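Local coordinates for serpin-12 (Manduca sexta, PDB 6CJ7), which inhibits serine proteases as a member of the serpin family and controls the prophenoloxidase activation system in larval hemolymph, at residues 141-145 with 146-150; 153-156 with 157-160. All coordinates share one frame; numbering follows the deposited sequence.

Contact 1: residues 141-145 with 146-150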
loop_
_atom_site.group_PDB
_atom_site.type_symbol
_atom_site.label_atom_id
_atom_site.label_comp_id
_atom_site.label_asym_id
_atom_site.label_seq_id
_atom_site.Cartn_x
_atom_site.Cartn_y
_atom_site.Cartn_z
ATOM N N TRP A 141 -1.012 19.523 -2.435
ATOM C CA TRP A 141 -0.161 19.082 -1.337
ATOM C C TRP A 141 0.274 17.634 -1.529
ATOM O O TRP A 141 1.453 17.301 -1.352
ATOM C CB TRP A 141 -0.873 19.256 0.005
ATOM C CG TRP A 141 -0.042 18.747 1.137
ATOM C CD1 TRP A 141 0.968 19.410 1.777
ATOM C CD2 TRP A 141 -0.111 17.449 1.734
ATOM N NE1 TRP A 141 1.520 18.609 2.746
ATOM C CE2 TRP A 141 0.879 17.400 2.741
ATOM C CE3 TRP A 141 -0.916 16.324 1.521
ATOM C CZ2 TRP A 141 1.092 16.268 3.523
ATOM C CZ3 TRP A 141 -0.708 15.202 2.310
ATOM C CH2 TRP A 141 0.290 15.182 3.294
ATOM N N ILE A 142 -0.667 16.754 -1.893
ATOM C CA ILE A 142 -0.308 15.356 -2.149
ATOM C C ILE A 142 0.733 15.272 -3.256
ATOM O O ILE A 142 1.738 14.563 -3.131
ATOM C CB ILE A 142 -1.548 14.518 -2.506
ATOM C CG1 ILE A 142 -2.535 14.461 -1.342
ATOM C CG2 ILE A 142 -1.133 13.103 -2.938
ATOM C CD1 ILE A 142 -3.846 13.829 -1.733
ATOM N N ALA A 143 0.500 15.986 -4.365
ATOM C CA ALA A 143 1.459 15.955 -5.465
ATOM C C ALA A 143 2.833 16.442 -5.019
ATOM O O ALA A 143 3.860 15.895 -5.444
ATOM C CB ALA A 143 0.939 16.793 -6.629
ATOM N N SER A 144 2.873 17.461 -4.151
ATOM C CA SER A 144 4.149 17.984 -3.672
ATOM C C SER A 144 4.905 16.979 -2.812
ATOM O O SER A 144 6.127 17.092 -2.676
ATOM C CB SER A 144 3.928 19.279 -2.882
ATOM O OG SER A 144 3.340 19.022 -1.619
ATOM N N LYS A 145 4.210 16.001 -2.238
ATOM C CA LYS A 145 4.814 15.011 -1.360
ATOM C C LYS A 145 5.149 13.706 -2.065
ATOM O O LYS A 145 5.752 12.831 -1.437
ATOM C CB LYS A 145 3.876 14.700 -0.186
ATOM C CG LYS A 145 3.662 15.853 0.793
ATOM C CD LYS A 145 4.746 15.872 1.851
ATOM C CE LYS A 145 4.651 14.642 2.735
ATOM N NZ LYS A 145 5.848 14.483 3.601
ATOM N N THR A 146 4.748 13.543 -3.331
ATOM C CA THR A 146 4.849 12.267 -4.033
ATOM C C THR A 146 5.543 12.416 -5.383
ATOM O O THR A 146 5.254 11.664 -6.321
ATOM C CB THR A 146 3.467 11.641 -4.230
ATOM O OG1 THR A 146 2.644 12.540 -4.993
ATOM C CG2 THR A 146 2.807 11.325 -2.884
ATOM N N ASN A 147 6.451 13.385 -5.506
ATOM C CA ASN A 147 7.170 13.629 -6.760
ATOM C C ASN A 147 6.198 13.829 -7.925
ATOM O O ASN A 147 6.442 13.397 -9.053
ATOM C CB ASN A 147 8.155 12.490 -7.058
ATOM C CG ASN A 147 9.419 12.559 -6.208
ATOM O OD1 ASN A 147 10.373 11.798 -6.436
ATOM N ND2 ASN A 147 9.440 13.463 -5.234
ATOM N N ASP A 148 5.060 14.468 -7.637
ATOM C CA ASP A 148 4.006 14.748 -8.614
ATOM C C ASP A 148 3.389 13.485 -9.209
ATOM O O ASP A 148 2.720 13.554 -10.243
ATOM C CB ASP A 148 4.512 15.661 -9.740
ATOM C CG ASP A 148 4.810 17.064 -9.253
ATOM O OD1 ASP A 148 5.909 17.573 -9.551
ATOM O OD2 ASP A 148 3.953 17.660 -8.568
ATOM N N LYS A 149 3.571 12.330 -8.563
ATOM C CA LYS A 149 3.029 11.084 -9.094
ATOM C C LYS A 149 1.560 10.880 -8.744
ATOM O O LYS A 149 0.850 10.170 -9.462
ATOM C CB LYS A 149 3.847 9.903 -8.581
ATOM C CG LYS A 149 5.245 9.852 -9.173
ATOM C CD LYS A 149 5.191 9.846 -10.690
ATOM C CE LYS A 149 6.584 9.810 -11.282
ATOM N NZ LYS A 149 7.484 10.763 -10.581
ATOM N N ILE A 150 1.089 11.470 -7.656
ATOM C CA ILE A 150 -0.299 11.344 -7.229
ATOM C C ILE A 150 -0.846 12.760 -7.123
ATOM O O ILE A 150 -0.482 13.508 -6.208
ATOM C CB ILE A 150 -0.421 10.579 -5.904
ATOM C CG1 ILE A 150 0.197 9.182 -6.060
ATOM C CG2 ILE A 150 -1.879 10.499 -5.451
ATOM C CD1 ILE A 150 0.405 8.441 -4.748
HETATM O O HOH W 1 7.777 15.058 -3.460
#
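Thr146 OG1 donates to Ile142 O at 2.9 Å, so the Thr146 side chain turns back onto the carbonyl four residues earlier. The hydroxyl can do this because it sits between its own backbone N and carbonyl carbon (chi1 59°). It reaches Ile142 O from above the carbonyl plane, while Lys145 N binds the same oxygen from the opposite face. OG1 also accepts from Ile150 N, a longer bond of 3.3 Å, and by both donating and accepting it links the helical carbonyl to the amide of Ile150. Ala143 O is gripped twice as well: Asp148 N, tilted 16° from the carbonyl plane, lies 2.9 Å from Ala143 O, whereas Thr146 N stands well above that plane, 3.3 Å from the oxygen. Between these bonds the chain reverses through a type I' turn from Thr146 to Lys149, with Asn147 and Asp148 both at positive phi, and so leaves helix 131-145, helix F of the serpin fold, which packs against strands 92-102 and 165-174. A water donates to Ser144 O and accepts from Asn147 N, bridging the two. Ile142 CG2 lies 3.7 Å from Ile150 CG2, the two side chains crossing obliquely, and both residues also touch Ala170 of strand 165-174. On the solvent side, Asp148 OD2 rests 3.7 Å from Ala143 CB. Farther back, Lys145 CG covers one face of the Trp141 ring near its rim.

Contact 2: residues 153-156 with 157-160; sequences LVSP and DDLS
From Ser155 to Leu159 the backbone winds into a short 3-10 turn, with Asp158 N bonded to Ser155 O at 3.0 Å and Leu159 N to Pro156 O at 3.2 Å.

Ser155 carries the side-chain part of the contact. Its OG points away from its own backbone N (chi1 172°), beside the carbonyl carbon, and from there accepts the N-H of Asp157 at 3.2 Å, with an angle of 151° at the hydrogen. This bond makes an ST turn that leads into the 3-10 turn. The hydroxyl and carbonyl of Ser155 thus take successive amides, those of Asp157 and Asp158. Replacing Ser155 by an alanine would remove OG and is likely to leave the Asp157 N-H without its side-chain acceptor, and the first bend of the turn less firmly fixed. The carboxylate of Asp158 folds back alongside the same serine, its OD2 4.0 Å from Ser155 CB, a contact without a hydrogen bond. Ser155 N, by contrast, is buried with no partner in the model. Pro156, whose ring nitrogen has no hydrogen to give, occupies the first position of the turn and also touches Ala135 of helix 131-145.

The apolar side of the bend is made by Val154 and Leu159, whose side chains cross at about a right angle. Val154 CG1 meets Leu159 CD1 at 3.9 Å, and Leu159 CG lies 3.8 Å from Ser155 O.

These buried residues face helix 131-145: Leu159 packs on Ala134 and Ala135, Val154 on Ile138, and Asn139 ND2 is hydrogen-bonded to Val154 O. Val154 also touches Leu319, as does Leu153, tying this part of the loop to strand 317-326.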
loop_
_atom_site.group_PDB
_atom_site.type_symbol
_atom_site.label_atom_id
_atom_site.label_comp_id
_atom_site.label_asym_id
_atom_site.label_seq_id
_atom_site.Cartn_x
_atom_site.Cartn_y
_atom_site.Cartn_z
ATOM N N LEU A 153 -6.291 12.775 -6.393
ATOM C CA LEU A 153 -6.993 11.826 -5.529
ATOM C C LEU A 153 -8.351 12.356 -5.073
ATOM O O LEU A 153 -9.322 11.595 -5.003
ATOM C CB LEU A 153 -6.125 11.481 -4.320
ATOM C CG LEU A 153 -6.725 10.529 -3.277
ATOM C CD1 LEU A 153 -7.093 9.185 -3.907
ATOM C CD2 LEU A 153 -5.768 10.334 -2.090
ATOM N N VAL A 154 -8.442 13.644 -4.732
ATOM C CA VAL A 154 -9.658 14.224 -4.165
ATOM C C VAL A 154 -10.466 14.890 -5.270
ATOM O O VAL A 154 -9.929 15.688 -6.052
ATOM C CB VAL A 154 -9.331 15.240 -3.057
ATOM C CG1 VAL A 154 -10.618 15.855 -2.498
ATOM C CG2 VAL A 154 -8.531 14.585 -1.947
ATOM N N SER A 155 -11.816 14.577 -5.319
ATOM C CA SER A 155 -12.670 15.259 -6.283
ATOM C C SER A 155 -13.436 16.400 -5.621
ATOM O O SER A 155 -13.908 16.259 -4.483
ATOM C CB SER A 155 -13.673 14.292 -6.913
ATOM O OG SER A 155 -14.605 15.002 -7.715
ATOM N N PRO A 156 -13.574 17.536 -6.307
ATOM C CA PRO A 156 -14.380 18.633 -5.742
ATOM C C PRO A 156 -15.823 18.245 -5.498
ATOM O O PRO A 156 -16.479 18.829 -4.625
ATOM C CB PRO A 156 -14.268 19.740 -6.802
ATOM C CG PRO A 156 -13.072 19.380 -7.623
ATOM C CD PRO A 156 -12.969 17.889 -7.601
ATOM N N ASP A 157 -16.347 17.271 -6.241
ATOM C CA ASP A 157 -17.724 16.849 -6.042
ATOM C C ASP A 157 -17.911 16.025 -4.776
ATOM O O ASP A 157 -19.054 15.822 -4.356
ATOM C CB ASP A 157 -18.204 16.063 -7.263
ATOM C CG ASP A 157 -18.191 16.899 -8.525
ATOM O OD1 ASP A 157 -18.525 18.104 -8.444
ATOM O OD2 ASP A 157 -17.835 16.359 -9.593
ATOM N N ASP A 158 -16.827 15.558 -4.157
ATOM C CA ASP A 158 -16.902 14.856 -2.884
ATOM C C ASP A 158 -16.917 15.800 -1.692
ATOM O O ASP A 158 -17.053 15.336 -0.555
ATOM C CB ASP A 158 -15.728 13.884 -2.739
ATOM C CG ASP A 158 -15.749 12.790 -3.781
ATOM O OD1 ASP A 158 -16.746 12.698 -4.525
ATOM O OD2 ASP A 158 -14.769 12.018 -3.848
ATOM N N LEU A 159 -16.792 17.103 -1.918
ATOM C CA LEU A 159 -16.632 18.068 -0.844
ATOM C C LEU A 159 -17.779 19.070 -0.855
ATOM O O LEU A 159 -18.335 19.400 -1.909
ATOM C CB LEU A 159 -15.292 18.806 -0.968
ATOM C CG LEU A 159 -14.034 17.948 -1.133
ATOM C CD1 LEU A 159 -12.800 18.830 -1.189
ATOM C CD2 LEU A 159 -13.920 16.932 -0.008
ATOM N N SER A 160 -18.127 19.555 0.330
ATOM C CA SER A 160 -19.138 20.588 0.466
ATOM C C SER A 160 -18.891 21.304 1.784
ATOM O O SER A 160 -18.030 20.908 2.572
ATOM C CB SER A 160 -20.548 19.993 0.412
ATOM O OG SER A 160 -20.813 19.232 1.579
#

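In the fold
Contacts 1 and 2 follow one another along the connection from helix F (131-145) to strand 3A (165-174), their centres about 17 Å apart. Contact 1 turns the chain as it leaves helix 131-145; the chain then runs back beside the helix, and contact 2 packs against its earlier part. The two touch directly where Ile142 CD1 packs 4.0 Å from Leu153 CD2. Strand 317-326, strand 5A, gives them a shared floor, since Ile150 of contact 1 and Leu153 of contact 2 both rest on Ser321. In a serpin this strand leads toward the reactive-centre loop; residues 332-346, which follow it, are not modelled, so no distance to that region can be given.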